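Local coordinates for protein TRAP dicarboxylate transporter-DctP subunit (Desulfovibrio desulfuricans subsp. desulfuricans, PDB 4NHB) that binds sn-glycerol-3-phosphate in the periplasm and probably delivers it to the membrane components of a TRAP transporter, at residues 32-37 with 76-81; 132-135 with 141-144; 45-50 with 64-69; 54-59 with 262-267. All blocks are in the same frame, centred on the assembly; numbering follows the deposited sequence.

Contact 1. Residues 32-37 with 76-81; sequences KMAGMK and DAYIAA. With G3P (sn-glycerol-3-phosphate), chain P.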
loop_
_atom_site.group_PDB
_atom_site.type_symbol
_atom_site.label_atom_id
_atom_site.label_comp_id
_atom_site.label_asym_id
_atom_site.label_seq_id
_atom_site.Cartn_x
_atom_site.Cartn_y
_atom_site.Cartn_z
ATOM N N LYS A 32 -17.727 7.184 7.639
ATOM C CA LYS A 32 -17.035 7.866 6.567
ATOM C C LYS A 32 -15.638 7.297 6.507
ATOM O O LYS A 32 -14.967 7.203 7.524
ATOM C CB LYS A 32 -16.939 9.344 6.860
ATOM C CG LYS A 32 -18.235 9.998 7.339
ATOM C CD LYS A 32 -18.878 10.787 6.253
ATOM C CE LYS A 32 -20.263 11.284 6.666
ATOM N NZ LYS A 32 -20.286 12.743 6.935
ATOM N N MET A 33 -15.236 6.882 5.311
ATOM C CA MET A 33 -13.938 6.328 5.043
ATOM C C MET A 33 -13.271 7.075 3.910
ATOM O O MET A 33 -13.830 7.192 2.815
ATOM C CB MET A 33 -14.081 4.881 4.589
ATOM C CG MET A 33 -12.797 4.111 4.578
ATOM S SD MET A 33 -13.023 2.487 3.857
ATOM C CE MET A 33 -14.291 1.747 4.863
ATOM N N ALA A 34 -12.057 7.523 4.149
ATOM C CA ALA A 34 -11.294 8.192 3.108
ATOM C C ALA A 34 -10.192 7.297 2.603
ATOM O O ALA A 34 -9.669 6.458 3.331
ATOM C CB ALA A 34 -10.691 9.461 3.642
ATOM N N GLY A 35 -9.829 7.509 1.347
ATOM C CA GLY A 35 -8.683 6.853 0.751
ATOM C C GLY A 35 -7.982 7.724 -0.254
ATOM O O GLY A 35 -8.322 8.901 -0.402
ATOM N N MET A 36 -7.023 7.124 -0.959
ATOM C CA MET A 36 -6.023 7.886 -1.697
ATOM C C MET A 36 -5.941 7.425 -3.127
ATOM O O MET A 36 -5.128 7.963 -3.890
ATOM C CB MET A 36 -4.629 7.762 -1.035
ATOM C CG MET A 36 -4.082 6.352 -1.041
ATOM S SD MET A 36 -2.374 6.254 -0.353
ATOM C CE MET A 36 -1.444 7.012 -1.689
ATOM N N LYS A 37 -6.791 6.459 -3.501
ATOM C CA LYS A 37 -6.690 5.837 -4.823
ATOM C C LYS A 37 -7.948 6.035 -5.678
ATOM O O LYS A 37 -9.049 6.272 -5.170
ATOM C CB LYS A 37 -6.322 4.337 -4.739
ATOM C CG LYS A 37 -5.007 4.003 -4.050
ATOM C CD LYS A 37 -3.783 4.638 -4.766
ATOM C CE LYS A 37 -2.482 4.332 -4.014
ATOM N NZ LYS A 37 -1.260 4.706 -4.806
ATOM N N ASP A 76 -1.758 12.470 4.853
ATOM C CA ASP A 76 -1.474 13.097 6.137
ATOM C C ASP A 76 -2.753 13.670 6.723
ATOM O O ASP A 76 -3.065 13.425 7.888
ATOM C CB ASP A 76 -0.408 14.178 6.009
ATOM C CG ASP A 76 0.964 13.606 5.932
ATOM O OD1 ASP A 76 1.089 12.357 5.938
ATOM O OD2 ASP A 76 1.915 14.410 5.854
ATOM N N ALA A 77 -3.522 14.401 5.914
ATOM C CA ALA A 77 -4.758 14.987 6.429
ATOM C C ALA A 77 -5.807 13.974 6.832
ATOM O O ALA A 77 -6.408 14.109 7.884
ATOM C CB ALA A 77 -5.360 15.945 5.437
ATOM N N TYR A 78 -6.056 12.964 6.003
ATOM C CA TYR A 78 -7.168 12.091 6.345
ATOM C C TYR A 78 -6.748 11.127 7.465
ATOM O O TYR A 78 -7.606 10.715 8.220
ATOM C CB TYR A 78 -7.825 11.401 5.121
ATOM C CG TYR A 78 -7.041 10.308 4.393
ATOM C CD1 TYR A 78 -6.692 9.119 5.023
ATOM C CD2 TYR A 78 -6.690 10.469 3.071
ATOM C CE1 TYR A 78 -6.004 8.131 4.355
ATOM C CE2 TYR A 78 -6.028 9.474 2.361
ATOM C CZ TYR A 78 -5.699 8.300 2.990
ATOM O OH TYR A 78 -5.039 7.311 2.256
ATOM N N ILE A 79 -5.450 10.805 7.589
ATOM C CA ILE A 79 -4.987 9.987 8.735
ATOM C C ILE A 79 -5.304 10.771 10.026
ATOM O O ILE A 79 -5.971 10.283 10.945
ATOM C CB ILE A 79 -3.480 9.631 8.628
ATOM C CG1 ILE A 79 -3.290 8.536 7.570
ATOM C CG2 ILE A 79 -2.949 9.148 9.970
ATOM C CD1 ILE A 79 -1.865 8.410 6.948
ATOM N N ALA A 80 -4.920 12.040 10.022
ATOM C CA ALA A 80 -5.124 12.904 11.184
ATOM C C ALA A 80 -6.595 13.023 11.477
ATOM O O ALA A 80 -6.986 12.961 12.626
ATOM C CB ALA A 80 -4.528 14.284 10.918
ATOM N N ALA A 81 -7.419 13.185 10.439
ATOM C CA ALA A 81 -8.858 13.292 10.644
ATOM C C ALA A 81 -9.426 12.003 11.214
ATOM O O ALA A 81 -10.424 12.033 11.959
ATOM C CB ALA A 81 -9.574 13.635 9.355
HETATM O O1 G3P P . 1.940 2.046 1.225
HETATM C C1 G3P P . 2.653 3.159 0.771
HETATM C C2 G3P P . 2.304 3.444 -0.696
HETATM O O2 G3P P . 0.925 3.670 -0.803
HETATM C C3 G3P P . 3.078 4.683 -1.173
HETATM O O1P G3P P . 3.250 4.607 -2.551
HETATM O O4P G3P P . 0.921 4.794 -3.235
HETATM O O2P G3P P . 2.310 6.913 -2.993
HETATM O O3P G3P P . 2.710 5.381 -4.919
HETATM P P G3P P . 2.234 5.484 -3.473
#
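Ala34, the last residue of strand 30-34, meets Tyr78 of helix 75-84 at the point where the two backbones come closest. The strand belongs to the mixed sheet of a periplasmic solute-binding protein fold, and the loop that follows it runs directly into the ligand site. Ala34 turns its methyl toward the helix and sets CB 3.8 Å from Tyr78 CB, against the root of the ring. Its carbonyl oxygen lies over one face of that ring, 4.1 Å above the plane and displaced toward the rim. At Gly35 the backbone continues along the ring: Gly35 N is over the same face as the Ala34 oxygen, and Gly35 O comes within 3.6 Å of Tyr78 CE2. A chi1 of 71° sets Tyr78 CG between the backbone N and the carbonyl carbon and sends the ring obliquely across the strand end, from Ala34 to Met36. Met36 then passes the phenol end, its CB near the ring plane and 3.3 Å from Tyr78 OH. Beyond CB the methionine leads away from the helix, toward Gln95 and Phe194, and its CE is 3.6 Å from phosphate oxygen O4P of the ligand. The phenol oxygen itself makes weak hydrogen bonds to Ala91 O and Thr92 OG1 of the adjoining strand 89-92. Lys37 does not touch the helix; its ammonium forms a salt bridge with Asp215, and Lys37 NZ donates a 2.7 Å hydrogen bond to O4P of sn-glycerol-3-phosphate.

Contact 2. Residues 132-135 with 141-144; sequences EGFT and RTLN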
loop_
_atom_site.group_PDB
_atom_site.type_symbol
_atom_site.label_atom_id
_atom_site.label_comp_id
_atom_site.label_asym_id
_atom_site.label_seq_id
_atom_site.Cartn_x
_atom_site.Cartn_y
_atom_site.Cartn_z
ATOM N N GLU A 132 1.762 -4.736 16.989
ATOM C CA GLU A 132 1.839 -4.610 18.442
ATOM C C GLU A 132 2.193 -3.198 18.852
ATOM O O GLU A 132 3.243 -2.692 18.479
ATOM C CB GLU A 132 2.899 -5.554 19.032
ATOM C CG GLU A 132 2.316 -6.745 19.715
ATOM C CD GLU A 132 1.369 -6.345 20.810
ATOM O OE1 GLU A 132 1.619 -5.295 21.450
ATOM O OE2 GLU A 132 0.370 -7.067 21.012
ATOM N N GLY A 133 1.348 -2.581 19.661
ATOM C CA GLY A 133 1.659 -1.254 20.162
ATOM C C GLY A 133 1.195 -0.116 19.262
ATOM O O GLY A 133 1.184 1.030 19.677
ATOM N N PHE A 134 0.799 -0.415 18.027
ATOM C CA PHE A 134 0.411 0.639 17.087
ATOM C C PHE A 134 -0.772 1.462 17.595
ATOM O O PHE A 134 -0.780 2.694 17.528
ATOM C CB PHE A 134 0.046 0.034 15.730
ATOM C CG PHE A 134 -0.598 1.000 14.804
ATOM C CD1 PHE A 134 0.129 2.020 14.257
ATOM C CD2 PHE A 134 -1.921 0.871 14.457
ATOM C CE1 PHE A 134 -0.463 2.925 13.415
ATOM C CE2 PHE A 134 -2.518 1.768 13.590
ATOM C CZ PHE A 134 -1.797 2.775 13.072
ATOM N N THR A 135 -1.781 0.780 18.085
ATOM C CA THR A 135 -3.027 1.446 18.450
ATOM C C THR A 135 -2.823 2.393 19.628
ATOM O O THR A 135 -3.454 3.438 19.714
ATOM C CB THR A 135 -4.111 0.449 18.853
ATOM O OG1 THR A 135 -4.455 -0.381 17.747
ATOM C CG2 THR A 135 -5.349 1.188 19.318
ATOM N N ARG A 141 -6.946 1.394 14.865
ATOM C CA ARG A 141 -6.897 -0.046 14.897
ATOM C C ARG A 141 -6.778 -0.489 13.460
ATOM O O ARG A 141 -7.589 -0.102 12.622
ATOM C CB ARG A 141 -8.184 -0.561 15.494
ATOM C CG ARG A 141 -8.274 -2.032 15.801
ATOM C CD ARG A 141 -9.597 -2.214 16.571
ATOM N NE ARG A 141 -9.813 -3.535 17.135
ATOM C CZ ARG A 141 -9.553 -3.868 18.396
ATOM N NH1 ARG A 141 -9.045 -2.983 19.241
ATOM N NH2 ARG A 141 -9.795 -5.100 18.809
ATOM N N THR A 142 -5.769 -1.300 13.183
ATOM C CA THR A 142 -5.555 -1.831 11.849
ATOM C C THR A 142 -6.410 -3.084 11.631
ATOM O O THR A 142 -6.191 -4.099 12.292
ATOM C CB THR A 142 -4.069 -2.174 11.730
ATOM O OG1 THR A 142 -3.288 -1.037 12.164
ATOM C CG2 THR A 142 -3.700 -2.537 10.300
ATOM N N LEU A 143 -7.382 -3.036 10.732
ATOM C CA LEU A 143 -8.361 -4.133 10.631
ATOM C C LEU A 143 -7.969 -5.247 9.667
ATOM O O LEU A 143 -8.517 -6.355 9.723
ATOM C CB LEU A 143 -9.733 -3.587 10.231
ATOM C CG LEU A 143 -10.497 -2.726 11.256
ATOM C CD1 LEU A 143 -11.770 -2.117 10.631
ATOM C CD2 LEU A 143 -10.843 -3.541 12.510
ATOM N N ASN A 144 -7.079 -4.958 8.725
ATOM C CA ASN A 144 -6.689 -5.983 7.789
ATOM C C ASN A 144 -5.384 -5.596 7.095
ATOM O O ASN A 144 -4.771 -4.576 7.439
ATOM C CB ASN A 144 -7.833 -6.246 6.789
ATOM C CG ASN A 144 -8.163 -5.041 5.893
ATOM O OD1 ASN A 144 -7.443 -4.036 5.860
ATOM N ND2 ASN A 144 -9.295 -5.133 5.202
HETATM O O HOH W 1 -4.065 -2.098 15.448
#
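Phe134 and Thr142 meet where two ring carbons approach a hydroxyl: Phe134 CE2 lies 3.2 Å from Thr142 OG1, and CD2 of the same ring is almost as near. The hydroxyl approaches the ring obliquely, and the two side chains cross at about a right angle. Beside them Thr135 OG1 stands 3.8 Å from Arg141 CA, so the threonine packs on the strand backbone while the long arginine side chain starts out away from the helix. No direct hydrogen bond joins the two segments, but a water does. It donates to Thr135 OG1 at 2.9 Å and accepts from Thr142 N at 2.9 Å, and it also lies at the edge of the Phe134 ring, in its plane. The unit is a short helix-to-strand connection, helix 134-138 leading into strand 140-142, which pairs antiparallel with strand 235-243 at this part of the mixed sheet. Gly133 takes the N-cap position of that helix, at backbone angles where a side chain would jam against the preceding carbonyl oxygen, which calls for glycine. In the next shell, Thr135 OG1, besides the water, is hydrogen-bonded to Leu140 O; Thr142 OG1 is hydrogen-bonded to Asn131 ND2, just before the first segment. Thr135 OG1 points to this side because it lies anti to its own carbonyl carbon (chi1 -64°). Farther out, the Phe134 ring rests on His100 and Met103, and Arg141 exchanges backbone hydrogen bonds with Ile242.

Contact 3. Residues 45-50 with 64-69; sequences IGMHLF and VQVFPN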
loop_
_atom_site.group_PDB
_atom_site.type_symbol
_atom_site.label_atom_id
_atom_site.label_comp_id
_atom_site.label_asym_id
_atom_site.label_seq_id
_atom_site.Cartn_x
_atom_site.Cartn_y
_atom_site.Cartn_z
ATOM N N ILE A 45 -11.579 -0.569 -4.477
ATOM C CA ILE A 45 -12.420 -1.761 -4.576
ATOM C C ILE A 45 -12.616 -2.387 -3.180
ATOM O O ILE A 45 -13.724 -2.732 -2.784
ATOM C CB ILE A 45 -11.764 -2.798 -5.492
ATOM C CG1 ILE A 45 -11.615 -2.235 -6.912
ATOM C CG2 ILE A 45 -12.588 -4.089 -5.480
ATOM C CD1 ILE A 45 -10.678 -3.055 -7.805
ATOM N N GLY A 46 -11.517 -2.505 -2.445
ATOM C CA GLY A 46 -11.524 -2.978 -1.078
ATOM C C GLY A 46 -12.474 -2.226 -0.172
ATOM O O GLY A 46 -13.233 -2.836 0.574
ATOM N N MET A 47 -12.418 -0.905 -0.235
ATOM C CA MET A 47 -13.248 -0.021 0.573
ATOM C C MET A 47 -14.719 -0.245 0.327
ATOM O O MET A 47 -15.522 -0.361 1.274
ATOM C CB MET A 47 -12.887 1.429 0.213
ATOM C CG MET A 47 -11.464 1.785 0.670
ATOM S SD MET A 47 -10.809 3.287 -0.104
ATOM C CE MET A 47 -11.684 4.419 0.925
ATOM N N HIS A 48 -15.085 -0.307 -0.938
ATOM C CA HIS A 48 -16.481 -0.517 -1.286
ATOM C C HIS A 48 -16.952 -1.898 -0.823
ATOM O O HIS A 48 -18.068 -2.044 -0.304
ATOM C CB HIS A 48 -16.698 -0.379 -2.794
ATOM C CG HIS A 48 -16.596 1.028 -3.308
ATOM N ND1 HIS A 48 -17.478 2.026 -2.945
ATOM C CD2 HIS A 48 -15.706 1.603 -4.155
ATOM C CE1 HIS A 48 -17.136 3.151 -3.551
ATOM N NE2 HIS A 48 -16.060 2.919 -4.285
ATOM N N LEU A 49 -16.108 -2.912 -1.011
ATOM C CA LEU A 49 -16.501 -4.271 -0.654
ATOM C C LEU A 49 -16.708 -4.306 0.848
ATOM O O LEU A 49 -17.689 -4.880 1.310
ATOM C CB LEU A 49 -15.482 -5.351 -1.082
ATOM C CG LEU A 49 -15.251 -5.693 -2.552
ATOM C CD1 LEU A 49 -13.986 -6.553 -2.716
ATOM C CD2 LEU A 49 -16.466 -6.409 -3.118
ATOM N N PHE A 50 -15.804 -3.695 1.613
ATOM C CA PHE A 50 -16.012 -3.600 3.062
ATOM C C PHE A 50 -17.357 -2.994 3.396
ATOM O O PHE A 50 -18.044 -3.441 4.335
ATOM C CB PHE A 50 -14.942 -2.760 3.734
ATOM C CG PHE A 50 -15.287 -2.345 5.139
ATOM C CD1 PHE A 50 -14.942 -3.144 6.213
ATOM C CD2 PHE A 50 -15.943 -1.154 5.379
ATOM C CE1 PHE A 50 -15.230 -2.765 7.520
ATOM C CE2 PHE A 50 -16.262 -0.780 6.683
ATOM C CZ PHE A 50 -15.888 -1.575 7.751
ATOM N N VAL A 64 -21.741 2.868 4.905
ATOM C CA VAL A 64 -20.382 3.360 4.727
ATOM C C VAL A 64 -20.309 4.281 3.535
ATOM O O VAL A 64 -20.677 3.909 2.410
ATOM C CB VAL A 64 -19.425 2.197 4.506
ATOM C CG1 VAL A 64 -17.974 2.702 4.317
ATOM C CG2 VAL A 64 -19.528 1.229 5.663
ATOM N N GLN A 65 -19.804 5.480 3.759
ATOM C CA GLN A 65 -19.575 6.396 2.662
ATOM C C GLN A 65 -18.104 6.461 2.336
ATOM O O GLN A 65 -17.293 6.822 3.191
ATOM C CB GLN A 65 -20.093 7.799 3.006
ATOM C CG GLN A 65 -21.632 7.834 3.022
ATOM C CD GLN A 65 -22.206 9.146 3.530
ATOM O OE1 GLN A 65 -21.548 10.174 3.506
ATOM N NE2 GLN A 65 -23.436 9.098 4.015
ATOM N N VAL A 66 -17.788 6.172 1.078
ATOM C CA VAL A 66 -16.424 6.008 0.626
ATOM C C VAL A 66 -15.974 7.238 -0.122
ATOM O O VAL A 66 -16.624 7.663 -1.067
ATOM C CB VAL A 66 -16.304 4.774 -0.278
ATOM C CG1 VAL A 66 -14.920 4.723 -0.907
ATOM C CG2 VAL A 66 -16.627 3.534 0.544
ATOM N N PHE A 67 -14.874 7.830 0.344
ATOM C CA PHE A 67 -14.263 8.997 -0.299
ATOM C C PHE A 67 -12.867 8.716 -0.827
ATOM O O PHE A 67 -11.872 9.005 -0.164
ATOM C CB PHE A 67 -14.169 10.140 0.704
ATOM C CG PHE A 67 -15.516 10.570 1.275
ATOM C CD1 PHE A 67 -16.055 9.935 2.380
ATOM C CD2 PHE A 67 -16.233 11.606 0.687
ATOM C CE1 PHE A 67 -17.259 10.322 2.879
ATOM C CE2 PHE A 67 -17.425 12.006 1.193
ATOM C CZ PHE A 67 -17.952 11.384 2.280
ATOM N N PRO A 68 -12.772 8.132 -2.023
ATOM C CA PRO A 68 -11.452 7.750 -2.525
ATOM C C PRO A 68 -10.690 8.882 -3.169
ATOM O O PRO A 68 -11.133 10.029 -3.192
ATOM C CB PRO A 68 -11.808 6.755 -3.635
ATOM C CG PRO A 68 -13.024 7.291 -4.174
ATOM C CD PRO A 68 -13.788 7.968 -3.063
ATOM N N ASN A 69 -9.532 8.538 -3.715
ATOM C CA ASN A 69 -8.769 9.454 -4.559
ATOM C C ASN A 69 -8.487 10.811 -3.857
ATOM O O ASN A 69 -8.583 11.896 -4.450
ATOM C CB ASN A 69 -9.513 9.622 -5.884
ATOM C CG ASN A 69 -8.599 10.081 -6.992
ATOM O OD1 ASN A 69 -7.378 9.890 -6.927
ATOM N ND2 ASN A 69 -9.169 10.747 -7.980
#
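Val66 of strand 63-67 sits with one methyl over the imidazole of His48 and the same methyl against the end of Met47. Val66 CG1 makes a CH-pi contact with the His48 ring, 4.1 Å from its centroid. It is offset toward the rim, 26° from the ring normal. The histidine side chain starts away from the strand, yet the ring folds back over the valine, with CG anti to the carbonyl carbon (chi1 -72°). Met47 points toward the strand and bends at its last torsion, bringing CE to 3.7 Å from Val66 CG1. One turn on, Phe50 crosses Val64 at about a right angle, and Phe50 CE2 approaches Val64 CG2 obliquely at 4.0 Å. The helix and strand segments run nearly antiparallel, at 170°, with their axes 8.7 Å apart, the geometry of the beta-alpha-beta unit built from strand 30-34, helix 42-57 and strand 63-67. Met47 and Phe50 also reach Met33 and Leu240, which continues this layer inward across the sheet. No hydrogen bond crosses; the contact rests on dispersion and one CH-pi interaction. His48 NE2 is hydrogen-bonded to Glu39, a bond that would restrain the ring's rotation and keep its face on the valine.

Contact 4. Residues 54-59 with 262-267; sequences LKELSN and AKRSAD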
loop_
_atom_site.group_PDB
_atom_site.type_symbol
_atom_site.label_atom_id
_atom_site.label_comp_id
_atom_site.label_asym_id
_atom_site.label_seq_id
_atom_site.Cartn_x
_atom_site.Cartn_y
_atom_site.Cartn_z
ATOM N N LEU A 54 -20.391 -4.927 5.234
ATOM C CA LEU A 54 -20.782 -4.459 6.566
ATOM C C LEU A 54 -22.265 -4.132 6.662
ATOM O O LEU A 54 -22.897 -4.308 7.721
ATOM C CB LEU A 54 -19.993 -3.215 6.946
ATOM C CG LEU A 54 -20.406 -2.653 8.304
ATOM C CD1 LEU A 54 -20.245 -3.754 9.364
ATOM C CD2 LEU A 54 -19.609 -1.369 8.633
ATOM N N LYS A 55 -22.806 -3.612 5.569
ATOM C CA LYS A 55 -24.222 -3.337 5.483
ATOM C C LYS A 55 -24.985 -4.641 5.556
ATOM O O LYS A 55 -25.954 -4.758 6.296
ATOM C CB LYS A 55 -24.538 -2.679 4.157
ATOM C CG LYS A 55 -25.774 -1.845 4.179
ATOM C CD LYS A 55 -26.372 -1.669 2.795
ATOM C CE LYS A 55 -27.019 -0.297 2.656
ATOM N NZ LYS A 55 -27.810 0.108 3.867
ATOM N N GLU A 56 -24.529 -5.600 4.748
ATOM C CA GLU A 56 -25.013 -6.983 4.737
ATOM C C GLU A 56 -25.076 -7.522 6.172
ATOM O O GLU A 56 -26.156 -7.746 6.699
ATOM C CB GLU A 56 -24.063 -7.855 3.884
ATOM C CG GLU A 56 -24.688 -8.771 2.807
ATOM C CD GLU A 56 -23.613 -9.504 1.951
ATOM O OE1 GLU A 56 -22.903 -10.400 2.461
ATOM O OE2 GLU A 56 -23.462 -9.177 0.765
ATOM N N LEU A 57 -23.915 -7.692 6.805
ATOM C CA LEU A 57 -23.817 -8.345 8.112
ATOM C C LEU A 57 -24.556 -7.646 9.253
ATOM O O LEU A 57 -24.982 -8.307 10.210
ATOM C CB LEU A 57 -22.356 -8.504 8.521
ATOM C CG LEU A 57 -21.446 -9.188 7.500
ATOM C CD1 LEU A 57 -20.073 -9.316 8.087
ATOM C CD2 LEU A 57 -22.007 -10.555 7.123
ATOM N N SER A 58 -24.670 -6.323 9.162
ATOM C CA SER A 58 -25.265 -5.500 10.212
ATOM C C SER A 58 -26.695 -5.221 9.881
ATOM O O SER A 58 -27.368 -4.479 10.592
ATOM C CB SER A 58 -24.623 -4.137 10.243
ATOM O OG SER A 58 -25.142 -3.403 9.137
ATOM N N ASN A 59 -27.126 -5.728 8.741
ATOM C CA ASN A 59 -28.518 -5.688 8.373
ATOM C C ASN A 59 -29.023 -4.293 8.106
ATOM O O ASN A 59 -30.165 -3.970 8.436
ATOM C CB ASN A 59 -29.370 -6.356 9.474
ATOM C CG ASN A 59 -28.972 -7.801 9.729
ATOM O OD1 ASN A 59 -28.477 -8.156 10.814
ATOM N ND2 ASN A 59 -29.179 -8.647 8.721
ATOM N N ALA A 262 -14.047 -6.486 7.143
ATOM C CA ALA A 262 -12.644 -6.166 6.786
ATOM C C ALA A 262 -11.913 -7.408 6.309
ATOM O O ALA A 262 -11.144 -7.349 5.341
ATOM C CB ALA A 262 -11.905 -5.540 7.937
ATOM N N LYS A 263 -12.171 -8.548 6.943
ATOM C CA LYS A 263 -11.471 -9.765 6.575
ATOM C C LYS A 263 -11.923 -10.214 5.190
ATOM O O LYS A 263 -11.105 -10.538 4.325
ATOM C CB LYS A 263 -11.710 -10.874 7.600
ATOM C CG LYS A 263 -11.078 -12.238 7.253
ATOM C CD LYS A 263 -9.613 -12.123 6.731
ATOM C CE LYS A 263 -8.735 -13.350 7.093
ATOM N NZ LYS A 263 -8.339 -14.219 5.931
ATOM N N ARG A 264 -13.226 -10.239 4.976
ATOM C CA ARG A 264 -13.760 -10.672 3.682
ATOM C C ARG A 264 -13.270 -9.778 2.522
ATOM O O ARG A 264 -12.890 -10.269 1.459
ATOM C CB ARG A 264 -15.297 -10.718 3.697
ATOM C CG ARG A 264 -15.922 -11.542 4.816
ATOM C CD ARG A 264 -16.599 -12.842 4.321
ATOM N NE ARG A 264 -17.616 -12.672 3.269
ATOM C CZ ARG A 264 -18.931 -12.508 3.472
ATOM N NH1 ARG A 264 -19.434 -12.441 4.695
ATOM N NH2 ARG A 264 -19.751 -12.371 2.430
ATOM N N SER A 265 -13.315 -8.465 2.736
ATOM C CA SER A 265 -12.853 -7.509 1.770
ATOM C C SER A 265 -11.356 -7.714 1.451
ATOM O O SER A 265 -10.968 -7.766 0.294
ATOM C CB SER A 265 -13.091 -6.093 2.280
ATOM O OG SER A 265 -12.476 -5.237 1.374
ATOM N N ALA A 266 -10.518 -7.863 2.476
ATOM C CA ALA A 266 -9.098 -8.116 2.251
ATOM C C ALA A 266 -8.904 -9.390 1.451
ATOM O O ALA A 266 -8.100 -9.458 0.497
ATOM C CB ALA A 266 -8.394 -8.240 3.581
ATOM N N ASP A 267 -9.629 -10.421 1.841
ATOM C CA ASP A 267 -9.550 -11.723 1.150
ATOM C C ASP A 267 -9.876 -11.595 -0.364
ATOM O O ASP A 267 -9.210 -12.209 -1.215
ATOM C CB ASP A 267 -10.447 -12.761 1.867
ATOM C CG ASP A 267 -9.792 -13.317 3.152
ATOM O OD1 ASP A 267 -8.658 -12.914 3.513
ATOM O OD2 ASP A 267 -10.398 -14.156 3.838
#
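Arg264 carries the contact of 262-267 with 54-59, touching both Glu56 and Leu57. Before it in the sequence, Ala262 lies buried on the inner side of the helix, its carbonyl taking a hydrogen bond from Asn144, while Lys263 faces another way and forms a salt bridge with Asp267, NZ to OD1 at 2.8 Å. Arg264 has a chain bent at chi2 and chi3, which turns its guanidinium toward helix 42-57. NH2 of Arg264 faces Glu56 OE1 at 3.7 Å, a long salt bridge with the carboxylate and guanidinium planes 39° apart. Leu57 CD2 comes obliquely to the guanidinium, 4.0 Å from Arg264 NH1, and Arg264 also makes a cation-pi contact with Tyr53. With exposed ends and no hydrogen bond between the segments, the attraction is probably softened by solvent. Ser265 follows on the inner side, hydrogen-bonded to Gly46 O. Across from these, helix 42-57 ends in a Schellman motif at Asn59, and Leu54 and Leu57 pack on Trp257 of the long helix. The contact thus ties the carboxyl end of helix 42-57, just before the chain turns into strand 63-67, to helix 252-286 at the surface, away from the ligand site.

How the contacts relate
Contacts 1 and 3 use neighbouring parallel strands of one mixed sheet, 30-34 and 63-67, with centres 11 Å apart; Met33 O and Phe67 N form a probable hydrogen bond between them. Along the chain contact 3 falls between the two segments of contact 1. Contacts 3 and 4 both use helix 42-57, with centres 12 Å apart. Contact 2, its centre 16 Å from that of contact 1, follows contacts 1 and 3 in series, reaches the same sheet through strand 140-142, and falls between the segments of contact 4, which alternate with those of contacts 1 and 3. Helix 252-286 thus links early and late parts of the chain around the sheet that carries Lys37 into the ligand site.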